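Local coordinates for protein aldehyde dehydrogenase (Burkholderia vietnamiensis, PDB 5KF0) that probably oxidises aldehydes to carboxylic acids with a nicotinamide dinucleotide as cofactor, and holds NADPH in a pocket of its aldehyde dehydrogenase fold, at residues L45-A48 with Q49-D52; V81-F84 with R85-F88; S341-L344 with S345-D349; A427-A430 with W431-E435. All coordinates share one frame; numbering follows the deposited sequence. Where two conformers were deposited one is given.

Interaction 1. Residues L45-A48 with Q49-D52; sequences LADA and QAID
D47 and A50 meet as an N-cap: the aspartate stands just before helix 48-60, and its carboxylate turns back to take the backbone N-H of A50. The first torsion makes this possible, because at chi1 62° CG sits between the backbone N and the carbonyl carbon, swinging OD1 over the first turn. The bond from A50 N to D47 OD1 is 3.0 Å long, with an N-H...O angle of 157°. Aspartate suits the place, since its short acid reaches an amide that has no preceding turn to pair with, and its charge probably interacts well with the positive end of the helix dipole. Q49 leans across the same carboxylate, the amide and carboxylate planes 63° apart, and its chain bends at chi2 to bring OE1 round. On the side toward strand 13-18, A46 CB lies 4.0 Å from A50 CB; both methyls touch Y16 of that strand, and alanine is small enough to let loop and helix come close. I51 turns to L214, L223 and F224, whereas D52 forms a salt bridge with R229. The first helical bond then runs from I51 N to D47 O. One water donates to both D47 OD2, at 2.7 Å, and Q49 OE1.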
loop_
_atom_site.group_PDB
_atom_site.type_symbol
_atom_site.label_atom_id
_atom_site.label_comp_id
_atom_site.label_asym_id
_atom_site.label_seq_id
_atom_site.Cartn_x
_atom_site.Cartn_y
_atom_site.Cartn_z
ATOM N N LEU A 45 17.824 40.578 -9.899
ATOM C CA LEU A 45 16.653 40.668 -9.036
ATOM C C LEU A 45 15.404 40.732 -9.908
ATOM O O LEU A 45 15.294 41.611 -10.769
ATOM C CB LEU A 45 16.754 41.911 -8.153
ATOM C CG LEU A 45 15.663 42.107 -7.108
ATOM C CD1 LEU A 45 15.778 41.038 -6.006
ATOM C CD2 LEU A 45 15.740 43.519 -6.542
ATOM N N ALA A 46 14.473 39.806 -9.694
ATOM C CA ALA A 46 13.248 39.771 -10.487
ATOM C C ALA A 46 12.224 40.762 -9.946
ATOM O O ALA A 46 11.941 40.771 -8.745
ATOM C CB ALA A 46 12.661 38.360 -10.480
ATOM N N ASP A 47 11.654 41.591 -10.829
ATOM C CA ASP A 47 10.569 42.466 -10.398
ATOM C C ASP A 47 9.222 41.781 -10.643
ATOM O O ASP A 47 9.153 40.635 -11.098
ATOM C CB ASP A 47 10.652 43.839 -11.072
ATOM C CG ASP A 47 10.526 43.791 -12.592
ATOM O OD1 ASP A 47 10.121 42.764 -13.170
ATOM O OD2 ASP A 47 10.835 44.824 -13.222
ATOM N N ALA A 48 8.136 42.481 -10.306
ATOM C CA ALA A 48 6.820 41.858 -10.398
ATOM C C ALA A 48 6.481 41.458 -11.827
ATOM O O ALA A 48 5.754 40.481 -12.037
ATOM C CB ALA A 48 5.749 42.798 -9.840
ATOM N N GLN A 49 6.972 42.208 -12.822
ATOM C CA GLN A 49 6.697 41.857 -14.214
ATOM C C GLN A 49 7.369 40.549 -14.594
ATOM O O GLN A 49 6.806 39.752 -15.355
ATOM C CB GLN A 49 7.161 42.967 -15.155
ATOM C CG GLN A 49 6.240 44.157 -15.192
ATOM C CD GLN A 49 6.099 44.807 -13.835
ATOM O OE1 GLN A 49 7.071 45.307 -13.269
ATOM N NE2 GLN A 49 4.889 44.764 -13.286
ATOM N N ALA A 50 8.585 40.327 -14.102
ATOM C CA ALA A 50 9.256 39.059 -14.364
ATOM C C ALA A 50 8.541 37.911 -13.665
ATOM O O ALA A 50 8.426 36.812 -14.224
ATOM C CB ALA A 50 10.722 39.130 -13.926
ATOM N N ILE A 51 8.052 38.148 -12.442
ATOM C CA ILE A 51 7.316 37.108 -11.722
ATOM C C ILE A 51 6.031 36.771 -12.466
ATOM O O ILE A 51 5.703 35.597 -12.679
ATOM C CB ILE A 51 7.027 37.553 -10.276
ATOM C CG1 ILE A 51 8.333 37.738 -9.503
ATOM C CG2 ILE A 51 6.144 36.517 -9.557
ATOM C CD1 ILE A 51 8.159 38.522 -8.194
ATOM N N ASP A 52 5.301 37.801 -12.895
ATOM C CA ASP A 52 4.079 37.571 -13.660
ATOM C C ASP A 52 4.357 36.798 -14.946
ATOM O O ASP A 52 3.606 35.881 -15.298
ATOM C CB ASP A 52 3.396 38.896 -13.980
ATOM C CG ASP A 52 2.217 38.711 -14.899
ATOM O OD1 ASP A 52 1.194 38.185 -14.429
ATOM O OD2 ASP A 52 2.320 39.060 -16.094
HETATM O O HOH W 1 9.348 46.079 -15.158
#

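Interaction 2. Residues V81-F84 with R85-F88; sequences VARF and RERF
Over one face of the R85 guanidinium lies V81 CG1, 3.7 Å above the plane and over its centre. The two side chains run side by side, and the flat face of the extended arginine, poorly solvated compared with its N-H edge, can lie against the valine methyl. The R83 guanidinium is used on both face and edge: R87 CD rests over a face, 3.9 Å from R83 CZ, while E86 OE1 approaches the edge, tilted 16° from the plane. R83 NH1 gives E86 OE1 a salt-bridging hydrogen bond of 2.9 Å, meeting the oxygen nearly along its C-O axis. To reach it R83 folds back at chi2 and chi3, whereas E86 is extended beyond CG. These are i to i+3 and i to i+4 pairs on the last turns of helix 70-86, where R85 N, E86 N and R87 N donate to V81 O, A82 O and R83 O. R87 leaves helical geometry and serves as N-cap residue of helix 88-99. R83 NH2 and R87 NH1 come within 3.4 Å, two like charges whose repulsion is probably offset by acids: E203 pairs with R83, and E199 and E90 with R87. F84, large and apolar, suits the buried side, its ring edge-to-face with F117 of helix 103-123.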
loop_
_atom_site.group_PDB
_atom_site.type_symbol
_atom_site.label_atom_id
_atom_site.label_comp_id
_atom_site.label_asym_id
_atom_site.label_seq_id
_atom_site.Cartn_x
_atom_site.Cartn_y
_atom_site.Cartn_z
ATOM N N VAL A 81 21.376 14.909 -10.644
ATOM C CA VAL A 81 22.243 14.145 -9.739
ATOM C C VAL A 81 23.665 14.092 -10.275
ATOM O O VAL A 81 24.637 14.347 -9.549
ATOM C CB VAL A 81 21.685 12.729 -9.522
ATOM C CG1 VAL A 81 22.722 11.853 -8.794
ATOM C CG2 VAL A 81 20.392 12.792 -8.736
ATOM N N ALA A 82 23.811 13.743 -11.556
ATOM C CA ALA A 82 25.144 13.622 -12.137
ATOM C C ALA A 82 25.886 14.952 -12.112
ATOM O O ALA A 82 27.088 14.997 -11.818
ATOM C CB ALA A 82 25.051 13.101 -13.569
ATOM N N ARG A 83 25.193 16.046 -12.432
ATOM C CA ARG A 83 25.863 17.339 -12.501
ATOM C C ARG A 83 26.174 17.887 -11.114
ATOM O O ARG A 83 27.195 18.561 -10.936
ATOM C CB ARG A 83 25.010 18.331 -13.309
ATOM C CG ARG A 83 24.855 17.951 -14.789
ATOM C CD ARG A 83 26.108 18.276 -15.629
ATOM N NE ARG A 83 26.195 19.711 -15.859
ATOM C CZ ARG A 83 27.249 20.471 -15.565
ATOM N NH1 ARG A 83 28.351 19.933 -15.055
ATOM N NH2 ARG A 83 27.201 21.775 -15.799
ATOM N N PHE A 84 25.322 17.608 -10.121
ATOM C CA PHE A 84 25.628 18.043 -8.759
ATOM C C PHE A 84 26.869 17.328 -8.236
ATOM O O PHE A 84 27.697 17.925 -7.536
ATOM C CB PHE A 84 24.439 17.798 -7.822
ATOM C CG PHE A 84 23.189 18.564 -8.184
ATOM C CD1 PHE A 84 23.245 19.726 -8.955
ATOM C CD2 PHE A 84 21.950 18.110 -7.746
ATOM C CE1 PHE A 84 22.071 20.419 -9.285
ATOM C CE2 PHE A 84 20.779 18.784 -8.062
ATOM C CZ PHE A 84 20.836 19.944 -8.821
ATOM N N ARG A 85 27.021 16.048 -8.574
ATOM C CA ARG A 85 28.249 15.339 -8.222
ATOM C C ARG A 85 29.457 15.952 -8.916
ATOM O O ARG A 85 30.519 16.123 -8.302
ATOM C CB ARG A 85 28.126 13.863 -8.588
ATOM C CG ARG A 85 27.179 13.092 -7.698
ATOM C CD ARG A 85 26.952 11.690 -8.224
ATOM N NE ARG A 85 26.239 10.891 -7.235
ATOM C CZ ARG A 85 25.564 9.788 -7.518
ATOM N NH1 ARG A 85 25.507 9.353 -8.768
ATOM N NH2 ARG A 85 24.944 9.127 -6.552
ATOM N N GLU A 86 29.314 16.292 -10.200
ATOM C CA GLU A 86 30.417 16.921 -10.926
ATOM C C GLU A 86 30.798 18.264 -10.316
ATOM O O GLU A 86 31.981 18.627 -10.286
ATOM C CB GLU A 86 30.050 17.108 -12.398
ATOM C CG GLU A 86 30.057 15.826 -13.213
ATOM C CD GLU A 86 29.655 16.050 -14.660
ATOM O OE1 GLU A 86 29.451 17.219 -15.056
ATOM O OE2 GLU A 86 29.545 15.049 -15.401
ATOM N N ARG A 87 29.812 19.013 -9.824
ATOM C CA ARG A 87 30.011 20.373 -9.341
ATOM C C ARG A 87 29.978 20.446 -7.818
ATOM O O ARG A 87 29.666 21.493 -7.245
ATOM C CB ARG A 87 28.964 21.297 -9.963
ATOM C CG ARG A 87 29.057 21.315 -11.493
ATOM C CD ARG A 87 27.950 22.133 -12.149
ATOM N NE ARG A 87 28.095 23.558 -11.885
ATOM C CZ ARG A 87 27.412 24.505 -12.518
ATOM N NH1 ARG A 87 26.541 24.179 -13.461
ATOM N NH2 ARG A 87 27.615 25.784 -12.221
ATOM N N PHE A 88 30.338 19.335 -7.164
ATOM C CA PHE A 88 30.178 19.197 -5.718
ATOM C C PHE A 88 30.917 20.297 -4.963
ATOM O O PHE A 88 30.339 20.967 -4.094
ATOM C CB PHE A 88 30.675 17.813 -5.294
ATOM C CG PHE A 88 30.425 17.486 -3.851
ATOM C CD1 PHE A 88 29.304 16.762 -3.478
ATOM C CD2 PHE A 88 31.321 17.884 -2.870
ATOM C CE1 PHE A 88 29.072 16.453 -2.146
ATOM C CE2 PHE A 88 31.099 17.570 -1.537
ATOM C CZ PHE A 88 29.976 16.866 -1.175
#

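Interaction 3. Residues S341-L344 with S345-D349; sequences SRRL and SGWMD
R343 reaches along helix 338-353 to W347, one turn on, and lays its chain over a face of the indole. From CB the chain sets out with CG anti to the backbone N (chi1 167°), which places CG over the W347 ring. There CG sits 3.7 Å above the ring plane, offset toward the rim, and makes a CH-pi contact with the six-membered ring. CD follows, 3.7 Å from W347 CZ2. At chi3 (54°) the chain bends, which brings NH1 over the face of the ring; the guanidinium meets the indole by its edge, the two planes 62° apart. NH1 comes closest, 3.3 Å from W347 CZ3, and R343 CZ lies 4.8 Å from the centroid of the six-membered ring, an off-centre cation-pi pair. An arginine suits this spot because its methylenes and its charge can both use the same aromatic surface. The tip is also fixed by polar partners: NH2 pairs with E340 in a salt bridge, and NH1 donates to the carbonyl oxygen of A388.

L344 CD1 touches W347 CE3 at 4.2 Å, the two side chains crossing at about a right angle. Beneath them the helix bonds run regularly, S345 N giving to S341 O at 2.8 Å. G346, without a side chain, follows the same pattern to R342 O.

On the side facing strand 368-375, L344, S341 and S345 touch F369 and M348 meets T372; S341 OG bonds to G366 O. L344 also touches L383 of helix 382-385, and W347 lies against D382, which begins that helix, and K386, just after it.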
loop_
_atom_site.group_PDB
_atom_site.type_symbol
_atom_site.label_atom_id
_atom_site.label_comp_id
_atom_site.label_asym_id
_atom_site.label_seq_id
_atom_site.Cartn_x
_atom_site.Cartn_y
_atom_site.Cartn_z
ATOM N N SER A 341 22.109 38.023 15.721
ATOM C CA SER A 341 22.919 37.800 16.911
ATOM C C SER A 341 22.442 38.676 18.064
ATOM O O SER A 341 22.338 38.210 19.204
ATOM C CB SER A 341 24.389 38.067 16.584
ATOM O OG SER A 341 25.201 37.822 17.709
ATOM N N ARG A 342 22.123 39.945 17.781
ATOM C CA ARG A 342 21.642 40.831 18.838
ATOM C C ARG A 342 20.284 40.396 19.370
ATOM O O ARG A 342 20.022 40.548 20.570
ATOM C CB ARG A 342 21.566 42.271 18.334
ATOM C CG ARG A 342 22.915 42.937 18.179
ATOM C CD ARG A 342 22.772 44.447 18.016
ATOM N NE ARG A 342 22.023 44.807 16.813
ATOM C CZ ARG A 342 22.562 44.906 15.600
ATOM N NH1 ARG A 342 23.853 44.659 15.425
ATOM N NH2 ARG A 342 21.811 45.245 14.561
ATOM N N ARG A 343 19.412 39.861 18.506
ATOM C CA ARG A 343 18.141 39.320 18.984
ATOM C C ARG A 343 18.380 38.235 20.023
ATOM O O ARG A 343 17.850 38.288 21.140
ATOM C CB ARG A 343 17.317 38.759 17.822
ATOM C CG ARG A 343 16.119 37.908 18.292
ATOM C CD ARG A 343 15.429 37.136 17.168
ATOM N NE ARG A 343 16.347 36.305 16.379
ATOM C CZ ARG A 343 16.815 35.121 16.764
ATOM N NH1 ARG A 343 16.473 34.618 17.939
ATOM N NH2 ARG A 343 17.648 34.449 15.975
ATOM N N LEU A 344 19.190 37.242 19.668
ATOM C CA LEU A 344 19.412 36.107 20.558
ATOM C C LEU A 344 20.176 36.518 21.811
ATOM O O LEU A 344 19.852 36.062 22.914
ATOM C CB LEU A 344 20.152 35.004 19.806
ATOM C CG LEU A 344 20.416 33.734 20.610
ATOM C CD1 LEU A 344 19.121 33.163 21.208
ATOM C CD2 LEU A 344 21.055 32.737 19.660
ATOM N N SER A 345 21.190 37.381 21.668
ATOM C CA SER A 345 21.916 37.826 22.854
ATOM C C SER A 345 21.012 38.619 23.792
ATOM O O SER A 345 21.185 38.550 25.013
ATOM C CB SER A 345 23.150 38.643 22.457
ATOM O OG SER A 345 22.804 39.946 22.034
ATOM N N GLY A 346 20.026 39.344 23.254
ATOM C CA GLY A 346 19.088 40.049 24.116
ATOM C C GLY A 346 18.215 39.105 24.923
ATOM O O GLY A 346 17.970 39.336 26.115
ATOM N N TRP A 347 17.732 38.032 24.286
ATOM C CA TRP A 347 16.995 36.999 25.015
ATOM C C TRP A 347 17.876 36.341 26.067
ATOM O O TRP A 347 17.409 36.012 27.164
ATOM C CB TRP A 347 16.468 35.929 24.054
ATOM C CG TRP A 347 15.497 36.402 23.016
ATOM C CD1 TRP A 347 14.961 37.655 22.891
ATOM C CD2 TRP A 347 14.951 35.623 21.952
ATOM N NE1 TRP A 347 14.111 37.698 21.809
ATOM C CE2 TRP A 347 14.093 36.463 21.213
ATOM C CE3 TRP A 347 15.108 34.292 21.548
ATOM C CZ2 TRP A 347 13.386 36.011 20.093
ATOM C CZ3 TRP A 347 14.408 33.846 20.439
ATOM C CH2 TRP A 347 13.563 34.707 19.720
ATOM N N MET A 348 19.147 36.104 25.733
ATOM C CA MET A 348 20.060 35.500 26.693
ATOM C C MET A 348 20.249 36.411 27.896
ATOM O O MET A 348 20.181 35.959 29.041
ATOM C CB MET A 348 21.403 35.201 26.032
ATOM C CG MET A 348 22.380 34.460 26.931
ATOM S SD MET A 348 23.911 34.057 26.069
ATOM C CE MET A 348 24.532 35.697 25.711
ATOM N N ASP A 349 20.487 37.706 27.646
ATOM C CA ASP A 349 20.631 38.666 28.739
ATOM C C ASP A 349 19.394 38.678 29.626
ATOM O O ASP A 349 19.506 38.743 30.855
ATOM C CB ASP A 349 20.883 40.072 28.191
ATOM C CG ASP A 349 22.226 40.207 27.488
ATOM O OD1 ASP A 349 23.089 39.323 27.660
ATOM O OD2 ASP A 349 22.417 41.213 26.769
#

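Interaction 4. Residues A427-A430 with W431-E435; sequences AQRA and WDELE
R429 and E433 pair one turn apart near the C-terminal end of helix 424-433, and their charges meet over a face of the guanidinium. E433 CG lies 3.6 Å above the guanidinium plane, offset toward the rim; R429 NH1 and E433 OE2 stand 3.6 Å apart in a long salt bridge in which no N-H points at the oxygen. E433 gets there by bending at chi2 (-60°), which folds its carboxylate back over the arginine. R429 NH2 has a salt bridge with D402 of helix 401-409, and this second acid probably steadies the charge.

A water supplies the directed bonds. It lies in the guanidinium plane at its edge, accepts from R429 NH1 at 2.7 Å, and donates to D432 OD2 and E433 OE2. D432 also has salt bridges to R148 of the second subunit and R484 of the third, so an acid suits this interface.

Backbone bonds carry the helix to its end: L434 N donates to A430 O at 3.0 Å, and E433 N, besides its bond to R429 O, makes a weak one to A430 O.

Apolar contact is modest, A430 CB to L434 CD1 at 3.9 Å. The alanine's small methyl faces L405 of helix 401-409 and V419, and L434 reaches A417 and V439. The helix thus connects the adjacent parallel strands 416-420 and 438-441 in a beta-alpha-beta crossover, packed against them by A430 and L434, while W431 faces the second and third subunits.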
loop_
_atom_site.group_PDB
_atom_site.type_symbol
_atom_site.label_atom_id
_atom_site.label_comp_id
_atom_site.label_asym_id
_atom_site.label_seq_id
_atom_site.Cartn_x
_atom_site.Cartn_y
_atom_site.Cartn_z
ATOM N N ALA A 427 9.760 4.740 25.181
ATOM C CA ALA A 427 9.707 5.112 23.768
ATOM C C ALA A 427 8.269 5.126 23.263
ATOM O O ALA A 427 7.861 6.053 22.550
ATOM C CB ALA A 427 10.574 4.164 22.934
ATOM N N GLN A 428 7.478 4.124 23.651
ATOM C CA GLN A 428 6.064 4.063 23.269
ATOM C C GLN A 428 5.282 5.232 23.854
ATOM O O GLN A 428 4.428 5.835 23.187
ATOM C CB GLN A 428 5.442 2.755 23.766
ATOM C CG GLN A 428 6.043 1.475 23.217
ATOM C CD GLN A 428 5.812 0.284 24.142
ATOM O OE1 GLN A 428 5.387 0.435 25.294
ATOM N NE2 GLN A 428 6.088 -0.906 23.638
ATOM N N ARG A 429 5.549 5.549 25.126
ATOM C CA ARG A 429 4.866 6.667 25.762
ATOM C C ARG A 429 5.196 7.976 25.050
ATOM O O ARG A 429 4.315 8.820 24.842
ATOM C CB ARG A 429 5.251 6.729 27.243
ATOM C CG ARG A 429 4.567 7.829 28.027
ATOM C CD ARG A 429 3.075 7.595 28.199
ATOM N NE ARG A 429 2.559 8.394 29.312
ATOM C CZ ARG A 429 1.267 8.584 29.581
ATOM N NH1 ARG A 429 0.325 8.048 28.806
ATOM N NH2 ARG A 429 0.910 9.319 30.628
ATOM N N ALA A 430 6.462 8.165 24.671
ATOM C CA ALA A 430 6.828 9.369 23.934
ATOM C C ALA A 430 6.115 9.435 22.588
ATOM O O ALA A 430 5.654 10.505 22.175
ATOM C CB ALA A 430 8.339 9.430 23.728
ATOM N N TRP A 431 6.043 8.310 21.872
ATOM C CA TRP A 431 5.360 8.311 20.578
ATOM C C TRP A 431 3.885 8.664 20.745
ATOM O O TRP A 431 3.321 9.407 19.931
ATOM C CB TRP A 431 5.517 6.937 19.924
ATOM C CG TRP A 431 5.287 6.883 18.433
ATOM C CD1 TRP A 431 5.255 7.927 17.555
ATOM C CD2 TRP A 431 5.099 5.693 17.653
ATOM N NE1 TRP A 431 5.049 7.457 16.275
ATOM C CE2 TRP A 431 4.947 6.092 16.311
ATOM C CE3 TRP A 431 5.034 4.331 17.967
ATOM C CZ2 TRP A 431 4.741 5.178 15.274
ATOM C CZ3 TRP A 431 4.821 3.419 16.938
ATOM C CH2 TRP A 431 4.675 3.854 15.604
ATOM N N ASP A 432 3.252 8.155 21.808
ATOM C CA ASP A 432 1.848 8.456 22.092
ATOM C C ASP A 432 1.620 9.933 22.387
ATOM O O ASP A 432 0.604 10.504 21.976
ATOM C CB ASP A 432 1.359 7.686 23.325
ATOM C CG ASP A 432 1.144 6.204 23.096
ATOM O OD1 ASP A 432 1.198 5.710 21.954
ATOM O OD2 ASP A 432 0.875 5.527 24.117
ATOM N N GLU A 433 2.509 10.543 23.181
ATOM C CA GLU A 433 2.178 11.773 23.890
ATOM C C GLU A 433 2.863 13.023 23.362
ATOM O O GLU A 433 2.361 14.125 23.615
ATOM C CB GLU A 433 2.523 11.639 25.384
ATOM C CG GLU A 433 1.752 10.538 26.107
ATOM C CD GLU A 433 0.255 10.758 26.041
ATOM O OE1 GLU A 433 -0.184 11.903 26.280
ATOM O OE2 GLU A 433 -0.475 9.792 25.744
ATOM N N LEU A 434 3.985 12.900 22.656
ATOM C CA LEU A 434 4.687 14.090 22.177
ATOM C C LEU A 434 3.976 14.632 20.945
ATOM O O LEU A 434 3.885 13.940 19.924
ATOM C CB LEU A 434 6.147 13.775 21.865
ATOM C CG LEU A 434 6.986 13.521 23.123
ATOM C CD1 LEU A 434 8.432 13.182 22.712
ATOM C CD2 LEU A 434 6.958 14.723 24.084
ATOM N N GLU A 435 3.478 15.872 21.040
ATOM C CA GLU A 435 2.724 16.477 19.939
ATOM C C GLU A 435 3.710 17.141 18.982
ATOM O O GLU A 435 3.915 18.361 18.966
ATOM C CB GLU A 435 1.673 17.457 20.449
ATOM C CG GLU A 435 0.713 17.837 19.323
ATOM C CD GLU A 435 -0.477 18.668 19.757
ATOM O OE1 GLU A 435 -0.568 19.048 20.944
ATOM O OE2 GLU A 435 -1.331 18.939 18.884
HETATM O O HOH W 2 0.104 6.840 26.366
#

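All four contacts are local, made within or at the ends of helices, and follow one another along the chain without touching. Interactions 1 and 3 both lie near the bound NADPH: the I51 side chain is about 9 Å from it and that of R343 about 8 Å, yet their centres are 36 Å apart. Interaction 2, centred about 29 Å from interaction 1, lies where helix 70-86 gives way to helix 88-99, and its F88 side chain is about 13 Å from the magnesium ion. Interaction 4 lies across the chain's centre from interactions 1 and 2, its centre 46 Å from that of interaction 1, and is the one that meets other subunits. Its centre and that of interaction 3 are 33 Å apart.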